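Local coordinates for probable transcriptional regulator, LysR family protein (Rhodococcus sp., PDB 2QL3) that probably acts as a DNA-binding transcription regulator of the LysR family, the chain here being its C-terminal, periplasmic-binding-protein-like effector domain, at residues Leu108-Pro113 against Ala132-Asn137; His104-Leu109 against Trp151-Gln156; Gly10-Leu15 against Asp41-Leu46; Asn137-Arg142 against Val162-Leu167. All coordinates share one frame; numbering follows the deposited sequence.

Contact 1: Leu108-Pro113 against Ala132-Asn137; sequences LLDAPP and AYRTAN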
loop_
_atom_site.group_PDB
_atom_site.type_symbol
_atom_site.label_atom_id
_atom_site.label_comp_id
_atom_site.label_asym_id
_atom_site.label_seq_id
_atom_site.Cartn_x
_atom_site.Cartn_y
_atom_site.Cartn_z
ATOM N N LEU A 108 8.339 -3.365 11.046
ATOM C CA LEU A 108 7.311 -4.397 11.149
ATOM C C LEU A 108 6.095 -4.053 10.279
ATOM O O LEU A 108 5.503 -2.966 10.392
ATOM C CB LEU A 108 6.889 -4.564 12.614
ATOM C CG LEU A 108 5.689 -5.432 12.920
ATOM C CD1 LEU A 108 6.090 -6.845 12.770
ATOM C CD2 LEU A 108 5.122 -5.231 14.344
ATOM N N LEU A 109 5.743 -4.974 9.387
ATOM C CA LEU A 109 4.463 -4.885 8.689
ATOM C C LEU A 109 3.359 -5.386 9.639
ATOM O O LEU A 109 3.307 -6.548 9.992
ATOM C CB LEU A 109 4.489 -5.714 7.397
ATOM C CG LEU A 109 3.158 -5.582 6.594
ATOM C CD1 LEU A 109 2.955 -4.116 6.147
ATOM C CD2 LEU A 109 3.111 -6.506 5.425
ATOM N N ASP A 110 2.533 -4.479 10.142
ATOM C CA ASP A 110 1.530 -4.913 11.086
ATOM C C ASP A 110 0.231 -5.019 10.293
ATOM O O ASP A 110 -0.545 -4.071 10.261
ATOM C CB ASP A 110 1.369 -3.905 12.212
ATOM C CG ASP A 110 0.339 -4.371 13.279
ATOM O OD1 ASP A 110 -0.400 -5.401 13.084
ATOM O OD2 ASP A 110 0.268 -3.696 14.320
ATOM N N ALA A 111 0.022 -6.141 9.619
ATOM C CA ALA A 111 -1.206 -6.301 8.825
ATOM C C ALA A 111 -1.699 -7.709 9.064
ATOM O O ALA A 111 -1.389 -8.590 8.259
ATOM C CB ALA A 111 -0.943 -6.032 7.316
ATOM N N PRO A 112 -2.478 -7.931 10.171
ATOM C CA PRO A 112 -2.900 -9.307 10.464
ATOM C C PRO A 112 -3.489 -10.000 9.204
ATOM O O PRO A 112 -4.252 -9.358 8.419
ATOM C CB PRO A 112 -3.912 -9.150 11.606
ATOM C CG PRO A 112 -3.547 -7.829 12.279
ATOM C CD PRO A 112 -2.964 -6.949 11.172
ATOM N N PRO A 113 -3.159 -11.285 9.009
ATOM C CA PRO A 113 -2.436 -12.207 9.915
ATOM C C PRO A 113 -0.886 -12.102 9.849
ATOM O O PRO A 113 -0.205 -12.868 10.532
ATOM C CB PRO A 113 -2.847 -13.573 9.378
ATOM C CG PRO A 113 -2.951 -13.309 7.863
ATOM C CD PRO A 113 -3.550 -11.968 7.748
ATOM N N ALA A 132 11.518 -0.668 15.469
ATOM C CA ALA A 132 11.768 0.771 15.294
ATOM C C ALA A 132 10.590 1.464 14.601
ATOM O O ALA A 132 10.299 2.654 14.873
ATOM C CB ALA A 132 13.042 0.969 14.479
ATOM N N TYR A 133 9.915 0.754 13.700
ATOM C CA TYR A 133 8.813 1.335 12.945
ATOM C C TYR A 133 7.781 0.262 12.623
ATOM O O TYR A 133 8.131 -0.868 12.353
ATOM C CB TYR A 133 9.288 2.026 11.634
ATOM C CG TYR A 133 10.281 3.131 11.861
ATOM C CD1 TYR A 133 9.856 4.397 12.282
ATOM C CD2 TYR A 133 11.665 2.892 11.721
ATOM C CE1 TYR A 133 10.790 5.435 12.557
ATOM C CE2 TYR A 133 12.622 3.919 11.987
ATOM C CZ TYR A 133 12.148 5.193 12.391
ATOM O OH TYR A 133 13.022 6.216 12.645
ATOM N N ARG A 134 6.513 0.652 12.647
ATOM C CA ARG A 134 5.403 -0.230 12.393
ATOM C C ARG A 134 4.527 0.455 11.344
ATOM O O ARG A 134 4.434 1.711 11.312
ATOM C CB ARG A 134 4.676 -0.455 13.738
ATOM C CG ARG A 134 3.400 -1.182 13.680
ATOM C CD ARG A 134 2.755 -1.191 15.103
ATOM N NE ARG A 134 3.674 -1.729 16.124
ATOM C CZ ARG A 134 3.656 -2.978 16.616
ATOM N NH1 ARG A 134 4.557 -3.314 17.543
ATOM N NH2 ARG A 134 2.749 -3.884 16.206
ATOM N N THR A 135 3.972 -0.352 10.426
ATOM C CA THR A 135 3.108 0.139 9.324
ATOM C C THR A 135 2.170 -0.987 8.852
ATOM O O THR A 135 2.536 -2.177 8.847
ATOM C CB THR A 135 3.938 0.643 8.096
ATOM O OG1 THR A 135 3.045 0.957 7.012
ATOM C CG2 THR A 135 4.911 -0.448 7.589
ATOM N N ALA A 136 0.957 -0.663 8.457
ATOM C CA ALA A 136 0.142 -1.707 7.805
ATOM C C ALA A 136 0.277 -1.698 6.264
ATOM O O ALA A 136 -0.327 -2.529 5.566
ATOM C CB ALA A 136 -1.355 -1.611 8.243
ATOM N N ASN A 137 1.123 -0.801 5.755
ATOM C CA ASN A 137 1.292 -0.593 4.321
ATOM C C ASN A 137 2.512 -1.345 3.777
ATOM O O ASN A 137 3.599 -1.107 4.198
ATOM C CB ASN A 137 1.430 0.878 4.020
ATOM C CG ASN A 137 1.321 1.176 2.514
ATOM O OD1 ASN A 137 0.784 0.365 1.742
ATOM N ND2 ASN A 137 1.818 2.323 2.100
#

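Contact 2: His104-Leu109 against Trp151-Gln156; sequences HPMVLL and WTLLLQ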
loop_
_atom_site.group_PDB
_atom_site.type_symbol
_atom_site.label_atom_id
_atom_site.label_comp_id
_atom_site.label_asym_id
_atom_site.label_seq_id
_atom_site.Cartn_x
_atom_site.Cartn_y
_atom_site.Cartn_z
ATOM N N HIS A 104 19.351 -5.661 15.514
ATOM C CA HIS A 104 19.185 -4.581 14.511
ATOM C C HIS A 104 17.715 -4.163 14.503
ATOM O O HIS A 104 16.831 -5.012 14.740
ATOM C CB HIS A 104 19.549 -5.084 13.118
ATOM C CG HIS A 104 21.008 -5.305 12.911
ATOM N ND1 HIS A 104 21.619 -6.521 13.152
ATOM C CD2 HIS A 104 21.976 -4.477 12.460
ATOM C CE1 HIS A 104 22.910 -6.416 12.898
ATOM N NE2 HIS A 104 23.149 -5.192 12.458
ATOM N N PRO A 105 17.439 -2.859 14.232
ATOM C CA PRO A 105 16.077 -2.342 14.310
ATOM C C PRO A 105 15.211 -2.979 13.244
ATOM O O PRO A 105 15.646 -3.078 12.116
ATOM C CB PRO A 105 16.225 -0.845 13.943
ATOM C CG PRO A 105 17.569 -0.657 13.471
ATOM C CD PRO A 105 18.420 -1.820 13.860
HETATM N N MSE A 106 13.994 -3.394 13.584
HETATM C CA MSE A 106 13.116 -3.944 12.590
HETATM C C MSE A 106 12.026 -2.947 12.158
HETATM O O MSE A 106 11.597 -2.136 12.949
HETATM C CB MSE A 106 12.497 -5.287 13.094
HETATM C CG MSE A 106 11.602 -5.997 12.038
HETATM SE SE MSE A 106 10.302 -7.135 12.956
HETATM C CE MSE A 106 9.639 -8.198 11.368
ATOM N N VAL A 107 11.611 -3.026 10.879
ATOM C CA VAL A 107 10.430 -2.340 10.332
ATOM C C VAL A 107 9.390 -3.466 10.239
ATOM O O VAL A 107 9.592 -4.447 9.511
ATOM C CB VAL A 107 10.675 -1.747 8.899
ATOM C CG1 VAL A 107 9.396 -1.150 8.320
ATOM C CG2 VAL A 107 11.728 -0.678 8.924
ATOM N N LEU A 108 8.339 -3.365 11.046
ATOM C CA LEU A 108 7.311 -4.397 11.149
ATOM C C LEU A 108 6.095 -4.053 10.279
ATOM O O LEU A 108 5.503 -2.966 10.392
ATOM C CB LEU A 108 6.889 -4.564 12.614
ATOM C CG LEU A 108 5.689 -5.432 12.920
ATOM C CD1 LEU A 108 6.090 -6.845 12.770
ATOM C CD2 LEU A 108 5.122 -5.231 14.344
ATOM N N LEU A 109 5.743 -4.974 9.387
ATOM C CA LEU A 109 4.463 -4.885 8.689
ATOM C C LEU A 109 3.359 -5.386 9.639
ATOM O O LEU A 109 3.307 -6.548 9.992
ATOM C CB LEU A 109 4.489 -5.714 7.397
ATOM C CG LEU A 109 3.158 -5.582 6.594
ATOM C CD1 LEU A 109 2.955 -4.116 6.147
ATOM C CD2 LEU A 109 3.111 -6.506 5.425
ATOM N N TRP A 151 15.296 -3.718 8.983
ATOM C CA TRP A 151 15.107 -4.906 8.174
ATOM C C TRP A 151 13.644 -5.300 8.331
ATOM O O TRP A 151 13.019 -4.974 9.358
ATOM C CB TRP A 151 16.046 -6.038 8.654
ATOM C CG TRP A 151 15.869 -6.477 10.104
ATOM C CD1 TRP A 151 16.529 -5.971 11.200
ATOM C CD2 TRP A 151 14.998 -7.494 10.601
ATOM N NE1 TRP A 151 16.122 -6.616 12.338
ATOM C CE2 TRP A 151 15.175 -7.548 12.004
ATOM C CE3 TRP A 151 14.070 -8.367 9.999
ATOM C CZ2 TRP A 151 14.479 -8.443 12.815
ATOM C CZ3 TRP A 151 13.391 -9.269 10.808
ATOM C CH2 TRP A 151 13.600 -9.304 12.206
ATOM N N THR A 152 13.096 -6.032 7.365
ATOM C CA THR A 152 11.780 -6.602 7.568
ATOM C C THR A 152 11.681 -8.066 7.191
ATOM O O THR A 152 12.624 -8.671 6.704
ATOM C CB THR A 152 10.638 -5.765 6.899
ATOM O OG1 THR A 152 9.389 -6.090 7.544
ATOM C CG2 THR A 152 10.556 -5.994 5.344
ATOM N N LEU A 153 10.521 -8.641 7.418
ATOM C CA LEU A 153 10.200 -9.904 6.759
ATOM C C LEU A 153 8.860 -9.829 6.089
ATOM O O LEU A 153 7.926 -9.260 6.641
ATOM C CB LEU A 153 10.301 -11.094 7.715
ATOM C CG LEU A 153 9.531 -11.297 8.995
ATOM C CD1 LEU A 153 8.434 -12.312 8.722
ATOM C CD2 LEU A 153 10.451 -11.848 10.063
ATOM N N LEU A 154 8.793 -10.403 4.889
ATOM C CA LEU A 154 7.642 -10.292 3.990
ATOM C C LEU A 154 7.333 -11.638 3.363
ATOM O O LEU A 154 8.228 -12.451 3.085
ATOM C CB LEU A 154 7.902 -9.249 2.872
ATOM C CG LEU A 154 8.085 -7.736 3.246
ATOM C CD1 LEU A 154 8.538 -6.957 2.048
ATOM C CD2 LEU A 154 6.875 -7.029 3.948
ATOM N N LEU A 155 6.041 -11.842 3.108
ATOM C CA LEU A 155 5.507 -13.091 2.589
ATOM C C LEU A 155 5.447 -13.034 1.070
ATOM O O LEU A 155 5.225 -14.053 0.412
ATOM C CB LEU A 155 4.102 -13.371 3.169
ATOM C CG LEU A 155 4.078 -14.046 4.545
ATOM C CD1 LEU A 155 4.464 -15.491 4.369
ATOM C CD2 LEU A 155 5.071 -13.438 5.526
ATOM N N GLN A 156 5.586 -11.842 0.521
ATOM C CA GLN A 156 5.588 -11.736 -0.911
ATOM C C GLN A 156 6.701 -10.831 -1.409
ATOM O O GLN A 156 7.241 -10.004 -0.674
ATOM C CB GLN A 156 4.252 -11.199 -1.398
ATOM C CG GLN A 156 3.040 -11.972 -0.869
ATOM C CD GLN A 156 1.816 -11.402 -1.430
ATOM O OE1 GLN A 156 1.146 -10.571 -0.783
ATOM N NE2 GLN A 156 1.527 -11.772 -2.678
HETATM O O HOH W 1 7.156 -7.523 9.049
#

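Contact 3: Gly10-Leu15 against Asp41-Leu46; sequences GCYPAL and DTQNRL. With PO4 (phosphate ion), chain O; PO4 (phosphate ion), chain Q.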
loop_
_atom_site.group_PDB
_atom_site.type_symbol
_atom_site.label_atom_id
_atom_site.label_comp_id
_atom_site.label_asym_id
_atom_site.label_seq_id
_atom_site.Cartn_x
_atom_site.Cartn_y
_atom_site.Cartn_z
ATOM N N GLY A 10 -13.249 -10.861 -2.337
ATOM C CA GLY A 10 -12.518 -10.062 -1.357
ATOM C C GLY A 10 -11.084 -10.514 -1.297
ATOM O O GLY A 10 -10.744 -11.636 -1.778
ATOM N N CYS A 11 -10.229 -9.680 -0.709
ATOM C CA CYS A 11 -8.859 -10.100 -0.400
ATOM C C CYS A 11 -8.214 -9.221 0.659
ATOM O O CYS A 11 -8.741 -8.138 0.941
ATOM C CB CYS A 11 -8.009 -10.158 -1.666
ATOM S SG CYS A 11 -7.465 -8.600 -2.269
ATOM N N TYR A 12 -7.093 -9.681 1.238
ATOM C CA TYR A 12 -6.299 -8.852 2.164
ATOM C C TYR A 12 -5.496 -7.843 1.323
ATOM O O TYR A 12 -5.060 -8.170 0.236
ATOM C CB TYR A 12 -5.303 -9.683 2.994
ATOM C CG TYR A 12 -5.920 -10.700 3.924
ATOM C CD1 TYR A 12 -7.229 -10.535 4.423
ATOM C CD2 TYR A 12 -5.182 -11.815 4.334
ATOM C CE1 TYR A 12 -7.806 -11.504 5.273
ATOM C CE2 TYR A 12 -5.730 -12.772 5.162
ATOM C CZ TYR A 12 -7.027 -12.595 5.644
ATOM O OH TYR A 12 -7.569 -13.559 6.436
ATOM N N PRO A 13 -5.341 -6.588 1.819
ATOM C CA PRO A 13 -4.714 -5.550 0.974
ATOM C C PRO A 13 -3.362 -5.870 0.314
ATOM O O PRO A 13 -3.180 -5.501 -0.830
ATOM C CB PRO A 13 -4.650 -4.301 1.907
ATOM C CG PRO A 13 -5.838 -4.541 2.882
ATOM C CD PRO A 13 -5.771 -6.059 3.126
ATOM N N ALA A 14 -2.462 -6.568 1.009
ATOM C CA ALA A 14 -1.168 -6.989 0.478
ATOM C C ALA A 14 -1.263 -7.977 -0.687
ATOM O O ALA A 14 -0.301 -8.195 -1.419
ATOM C CB ALA A 14 -0.347 -7.593 1.606
ATOM N N LEU A 15 -2.420 -8.583 -0.846
ATOM C CA LEU A 15 -2.677 -9.509 -1.931
ATOM C C LEU A 15 -3.273 -8.759 -3.133
ATOM O O LEU A 15 -3.242 -9.271 -4.258
ATOM C CB LEU A 15 -3.668 -10.563 -1.433
ATOM C CG LEU A 15 -3.143 -11.938 -0.992
ATOM C CD1 LEU A 15 -1.729 -12.018 -0.711
ATOM C CD2 LEU A 15 -3.980 -12.589 0.115
ATOM N N ASP A 41 -10.048 -5.941 2.187
ATOM C CA ASP A 41 -10.366 -5.610 3.600
ATOM C C ASP A 41 -9.464 -6.269 4.559
ATOM O O ASP A 41 -8.778 -7.208 4.182
ATOM C CB ASP A 41 -11.827 -5.842 3.990
ATOM C CG ASP A 41 -12.406 -4.621 4.663
ATOM O OD1 ASP A 41 -11.717 -4.007 5.556
ATOM O OD2 ASP A 41 -13.542 -4.280 4.307
ATOM N N THR A 42 -9.424 -5.721 5.782
ATOM C CA THR A 42 -8.549 -6.197 6.828
ATOM C C THR A 42 -9.090 -7.534 7.324
ATOM O O THR A 42 -10.161 -7.981 6.906
ATOM C CB THR A 42 -8.589 -5.223 8.017
ATOM O OG1 THR A 42 -9.929 -5.143 8.476
ATOM C CG2 THR A 42 -8.128 -3.829 7.608
ATOM N N GLN A 43 -8.380 -8.149 8.245
ATOM C CA GLN A 43 -8.647 -9.538 8.552
ATOM C C GLN A 43 -10.067 -9.848 9.063
ATOM O O GLN A 43 -10.756 -10.649 8.462
ATOM C CB GLN A 43 -7.594 -10.031 9.514
ATOM C CG GLN A 43 -7.881 -11.366 10.125
ATOM C CD GLN A 43 -6.828 -11.755 11.147
ATOM O OE1 GLN A 43 -6.126 -12.735 10.942
ATOM N NE2 GLN A 43 -6.739 -11.006 12.273
ATOM N N ASN A 44 -10.491 -9.252 10.180
ATOM C CA ASN A 44 -11.874 -9.499 10.667
ATOM C C ASN A 44 -12.978 -9.022 9.732
ATOM O O ASN A 44 -14.034 -9.648 9.643
ATOM C CB ASN A 44 -12.112 -8.931 12.064
ATOM C CG ASN A 44 -11.076 -9.440 13.087
ATOM O OD1 ASN A 44 -10.313 -10.348 12.790
ATOM N ND2 ASN A 44 -11.087 -8.891 14.290
ATOM N N ARG A 45 -12.754 -7.901 9.078
ATOM C CA ARG A 45 -13.782 -7.306 8.276
ATOM C C ARG A 45 -14.032 -8.210 7.102
ATOM O O ARG A 45 -15.204 -8.476 6.784
ATOM C CB ARG A 45 -13.447 -5.842 7.880
ATOM C CG ARG A 45 -13.441 -4.867 9.071
ATOM C CD ARG A 45 -12.959 -3.421 8.671
ATOM N NE ARG A 45 -13.558 -2.979 7.403
ATOM C CZ ARG A 45 -14.511 -2.046 7.280
ATOM N NH1 ARG A 45 -15.020 -1.778 6.090
ATOM N NH2 ARG A 45 -14.974 -1.406 8.346
ATOM N N LEU A 46 -12.984 -8.776 6.502
ATOM C CA LEU A 46 -13.180 -9.723 5.330
ATOM C C LEU A 46 -13.933 -10.982 5.804
ATOM O O LEU A 46 -14.863 -11.467 5.157
ATOM C CB LEU A 46 -11.838 -10.130 4.693
ATOM C CG LEU A 46 -11.868 -10.369 3.145
ATOM C CD1 LEU A 46 -12.076 -9.011 2.504
ATOM C CD2 LEU A 46 -10.618 -10.966 2.601
HETATM P P PO4 O . -9.586 -5.996 11.669
HETATM O O1 PO4 O . -8.984 -7.374 11.708
HETATM O O2 PO4 O . -10.484 -5.847 10.427
HETATM O O3 PO4 O . -10.508 -5.687 12.793
HETATM O O4 PO4 O . -8.442 -4.962 11.581
HETATM P P PO4 Q . -18.375 0.113 6.523
HETATM O O1 PO4 Q . -18.481 -1.402 6.447
HETATM O O2 PO4 Q . -19.708 0.739 6.130
HETATM O O3 PO4 Q . -18.027 0.516 7.946
HETATM O O4 PO4 Q . -17.283 0.599 5.582
HETATM O O HOH W 2 -9.979 -13.202 7.285
#

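Contact 4: Asn137-Arg142 against Val162-Leu167; sequences NFETAR and VTYEGL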
loop_
_atom_site.group_PDB
_atom_site.type_symbol
_atom_site.label_atom_id
_atom_site.label_comp_id
_atom_site.label_asym_id
_atom_site.label_seq_id
_atom_site.Cartn_x
_atom_site.Cartn_y
_atom_site.Cartn_z
ATOM N N ASN A 137 1.123 -0.801 5.755
ATOM C CA ASN A 137 1.292 -0.593 4.321
ATOM C C ASN A 137 2.512 -1.345 3.777
ATOM O O ASN A 137 3.599 -1.107 4.198
ATOM C CB ASN A 137 1.430 0.878 4.020
ATOM C CG ASN A 137 1.321 1.176 2.514
ATOM O OD1 ASN A 137 0.784 0.365 1.742
ATOM N ND2 ASN A 137 1.818 2.323 2.100
ATOM N N PHE A 138 2.310 -2.266 2.855
ATOM C CA PHE A 138 3.394 -3.129 2.364
ATOM C C PHE A 138 4.523 -2.323 1.775
ATOM O O PHE A 138 5.682 -2.603 2.038
ATOM C CB PHE A 138 2.822 -4.104 1.336
ATOM C CG PHE A 138 3.671 -5.260 0.996
ATOM C CD1 PHE A 138 3.467 -6.488 1.617
ATOM C CD2 PHE A 138 4.554 -5.198 -0.068
ATOM C CE1 PHE A 138 4.222 -7.643 1.251
ATOM C CE2 PHE A 138 5.300 -6.325 -0.423
ATOM C CZ PHE A 138 5.152 -7.536 0.245
ATOM N N GLU A 139 4.186 -1.347 0.951
ATOM C CA GLU A 139 5.226 -0.542 0.307
ATOM C C GLU A 139 5.926 0.368 1.292
ATOM O O GLU A 139 7.107 0.657 1.122
ATOM C CB GLU A 139 4.677 0.297 -0.825
ATOM C CG GLU A 139 5.787 1.023 -1.628
ATOM C CD GLU A 139 6.849 0.079 -2.237
ATOM O OE1 GLU A 139 7.937 0.569 -2.608
ATOM O OE2 GLU A 139 6.622 -1.156 -2.341
ATOM N N THR A 140 5.218 0.826 2.323
ATOM C CA THR A 140 5.898 1.583 3.336
ATOM C C THR A 140 6.996 0.731 4.001
ATOM O O THR A 140 8.100 1.228 4.262
ATOM C CB THR A 140 4.926 2.181 4.364
ATOM O OG1 THR A 140 4.008 3.058 3.684
ATOM C CG2 THR A 140 5.706 2.949 5.462
ATOM N N ALA A 141 6.717 -0.552 4.235
ATOM C CA ALA A 141 7.706 -1.422 4.841
ATOM C C ALA A 141 8.902 -1.541 3.913
ATOM O O ALA A 141 10.014 -1.409 4.356
ATOM C CB ALA A 141 7.133 -2.805 5.143
ATOM N N ARG A 142 8.672 -1.830 2.637
ATOM C CA ARG A 142 9.776 -1.973 1.637
ATOM C C ARG A 142 10.517 -0.684 1.474
ATOM O O ARG A 142 11.768 -0.699 1.465
ATOM C CB ARG A 142 9.239 -2.381 0.249
ATOM C CG ARG A 142 8.632 -3.740 0.191
ATOM C CD ARG A 142 8.077 -4.041 -1.227
ATOM N NE ARG A 142 9.164 -4.357 -2.161
ATOM C CZ ARG A 142 9.495 -3.652 -3.231
ATOM N NH1 ARG A 142 10.480 -4.078 -4.020
ATOM N NH2 ARG A 142 8.859 -2.539 -3.531
ATOM N N VAL A 162 12.707 -2.749 -6.250
ATOM C CA VAL A 162 12.887 -1.293 -6.199
ATOM C C VAL A 162 11.673 -0.731 -5.471
ATOM O O VAL A 162 10.577 -1.276 -5.596
ATOM C CB VAL A 162 13.090 -0.658 -7.632
ATOM C CG1 VAL A 162 13.239 0.824 -7.548
ATOM C CG2 VAL A 162 14.411 -1.202 -8.253
ATOM N N THR A 163 11.896 0.307 -4.670
ATOM C CA THR A 163 10.872 0.890 -3.869
ATOM C C THR A 163 10.355 2.107 -4.601
ATOM O O THR A 163 10.900 2.475 -5.672
ATOM C CB THR A 163 11.388 1.311 -2.471
ATOM O OG1 THR A 163 12.191 2.491 -2.607
ATOM C CG2 THR A 163 12.212 0.182 -1.739
ATOM N N TYR A 164 9.343 2.771 -4.035
ATOM C CA TYR A 164 8.811 4.000 -4.656
ATOM C C TYR A 164 9.813 5.157 -4.747
ATOM O O TYR A 164 9.663 6.021 -5.590
ATOM C CB TYR A 164 7.563 4.516 -3.908
ATOM C CG TYR A 164 6.226 3.784 -4.151
ATOM C CD1 TYR A 164 5.064 4.203 -3.485
ATOM C CD2 TYR A 164 6.131 2.686 -5.026
ATOM C CE1 TYR A 164 3.829 3.593 -3.724
ATOM C CE2 TYR A 164 4.907 2.051 -5.263
ATOM C CZ TYR A 164 3.763 2.516 -4.612
ATOM O OH TYR A 164 2.564 1.909 -4.851
ATOM N N GLU A 165 10.807 5.212 -3.861
ATOM C CA GLU A 165 11.839 6.226 -3.958
ATOM C C GLU A 165 12.933 5.861 -4.986
ATOM O O GLU A 165 13.845 6.654 -5.206
ATOM C CB GLU A 165 12.519 6.460 -2.635
ATOM C CG GLU A 165 11.604 6.730 -1.504
ATOM C CD GLU A 165 12.361 7.062 -0.225
ATOM O OE1 GLU A 165 13.175 6.222 0.223
ATOM O OE2 GLU A 165 12.143 8.183 0.308
ATOM N N GLY A 166 12.826 4.697 -5.628
ATOM C CA GLY A 166 13.832 4.240 -6.585
ATOM C C GLY A 166 15.043 3.609 -5.921
ATOM O O GLY A 166 16.133 3.615 -6.514
ATOM N N LEU A 167 14.881 3.109 -4.682
ATOM C CA LEU A 167 15.988 2.451 -3.999
ATOM C C LEU A 167 15.877 0.939 -4.083
ATOM O O LEU A 167 14.758 0.424 -4.195
ATOM C CB LEU A 167 16.067 2.897 -2.548
ATOM C CG LEU A 167 16.522 4.325 -2.366
ATOM C CD1 LEU A 167 16.680 4.576 -0.897
ATOM C CD2 LEU A 167 17.861 4.664 -3.124
#

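Contact 1: Leu108-Pro113 against Ala132-Asn137
Leu108 and Leu109 pair in parallel with Arg134 and Thr135: the N of Leu108 binds the O of Tyr133 at 2.8 Å, Thr135 N binds Leu108 O at 3.0 Å, and Asp110 N carries the pairing one residue past the strand to Thr135 O. Beside Leu108 lies the Arg134 side chain, pointing the same way. Its chain bends at chi3 (-54°), which lays the guanidinium against the leucine; Leu108 CD2 sits over one face, toward the rim, 3.3 Å from Arg134 NH2. The same NH2 gives a salt bridge to Asp110 OD2 at 3.1 Å. That carboxylate oxygen is in the guanidinium plane, yet the nitrogen meets it from above the carboxylate plane, the two flat groups being turned 72° apart. Asp110 OD1 has its own partner, Thr115, so both carboxylate oxygens are held. Leu109 and Thr135 lie on the other face of the paired strands: Leu109 CD1 reaches Ala136 C at 3.6 Å, while Thr135 OG1 accepts from Asn137 N in an ST turn and also bonds Glu40 of the second subunit. Strand 106-109, helix 114-125 and strand 131-135 form a beta-alpha-beta unit, the building block of this periplasmic-binding-protein-like fold.

Contact 2: His104-Leu109 against Trp151-Gln156
Met106, a selenomethionine, runs across one face of the Trp151 indole. Its CB lies 3.7 Å from Trp151 CE2, and CG, anti to the backbone N (chi1 -176°), stands almost on the normal of the six-membered ring, 3.7 Å from its centroid, as a CH-pi contact; the same CG is 3.2 Å from Trp151 O. SE follows at 4.5 Å from that centroid, oblique to the ring, a Met-aromatic contact; beyond it the extended chain brings CE to 3.9 Å from Leu153 CG. The indole is held at its other end by its NE1, which donates to His104 O at 3.0 Å from above the carbonyl plane and makes a weak second bond to Leu101 O. The backbones are tied alongside, Trp151 N to Pro105 O and Val107 N to Trp151 O. Further on, the strands part, and a side chain takes over from the main chain: Thr152 OG1 gives its proton to Val107 O at 2.6 Å, nearly in line with the C=O. A water that accepts from Leu109 N donates to the same hydroxyl at 3.1 Å. The threonine oxygen thus serves as donor and acceptor at once, and this buried seam meets the polar needs of its backbone through a hydroxyl and a water where direct strand pairing stops.

Contact 3: Gly10-Leu15 against Asp41-Leu46
Tyr12 and Leu46 meet where strand 5-11 of the alpha/beta sheet runs out beside the start of helix 43-51, an arrangement in keeping with the periplasmic-binding-protein fold. The tight part is mostly apolar. Leu46 CD2 presses on the strand backbone, 3.5 Å from Cys11 C, and also touches Tyr12 CD1 at 3.9 Å. Gly10 lies under the same leucine, its C 4.0 Å from Leu46 CD2. One backbone bond closes this side: Asp41 N donates to Cys11 O at 2.8 Å. Asp41's own carbonyl oxygen comes to the edge of the Tyr12 ring and to Pro13 CD. With CG anti to its carbonyl carbon (chi1 -63°), Tyr12 swings its ring back along the helix start, bringing CE1 to 3.9 Å from Gln43 CA.

The outer side is polar and looser. Asp41 OD1 accepts from Thr42 N on its anti lone pair and from Arg45 NE, a salt bridge of 2.8 Å that ties the loop to the first turn of the helix. A phosphate ion, probably from the crystallisation liquor, sits at the helix N-terminus, where Asn44 N donates to its O1; the helix dipole probably favours an anion there. Arg45 NH1 has a weak bond to a second phosphate. Away from the phosphates, at the hydroxyl end of the tyrosine, one water lies in the ring plane, 2.6 Å from Tyr12 OH, and donates to Gln43 O.

Contact 4: Asn137-Arg142 against Val162-Leu167
The first turns of helix 138-147 hold the beta turn Thr163-Gly166, a type I turn in the loop between strands 152-154 and 169-173, by means of a glutamate and an arginine one helical turn apart. Glu139 leaves the helix with CG anti to the backbone N (chi1 -173°), which sets CG over the centre of the Tyr164 ring, 3.6 Å from the centroid, a CH-pi contact. The bend at chi2 (57°) then turns the carboxylate so that OE1 reaches the turn, where it accepts from Tyr164 N at 3.0 Å on its anti side. OE2 faces the other way: its syn lone pair takes Arg142 NH2 at 2.9 Å in a salt bridge lying in the guanidinium plane, and it also bonds Tyr164 OH of the second subunit. Arg142 in turn grips Val162 O end-on with both NH1 and NH2, at 3.2 and 3.0 Å, the two nitrogens arriving over the same face of that carbonyl. Shared between the carboxylate and the carbonyl, the guanidinium is fixed in rotation, and its charge probably favours an ionised Glu139. Thr163 CG2 rests 3.4 Å from Arg142 O, while Thr163 OG1 accepts from Glu165 N in an ST turn. Arg142 packs on Leu154 of strand 152-154, and both Arg142 and Thr163 pack on Val169 of strand 169-173, so helix and loop meet beside these strands, with the second subunit reaching Glu139 and Tyr164.

Overall arrangement
Contacts 1 and 2 share Leu108 and Leu109: strand 106-109 pairs with 131-135 in one and meets 151-154 in the other, their centres about 8 Å apart. Contact 4 follows directly, since Asn137 ends contact 1 and occupies the N-cap position of helix 138-147, on which contact 4 is built; Phe138 CD1 packs 3.8 Å from Leu109 CD2. Contact 3 stands apart, its centre about 20 Å from those of contacts 2 and 4 and about 14 Å from that of contact 1. It touches contact 1 where Pro113 CD meets Tyr12 CE2 at 3.5 Å. Contacts 1 and 4 both touch the second subunit. Phosphate ions, probably from the crystallisation liquor, lie near Arg134, Glu139 and the start of helix 43-51.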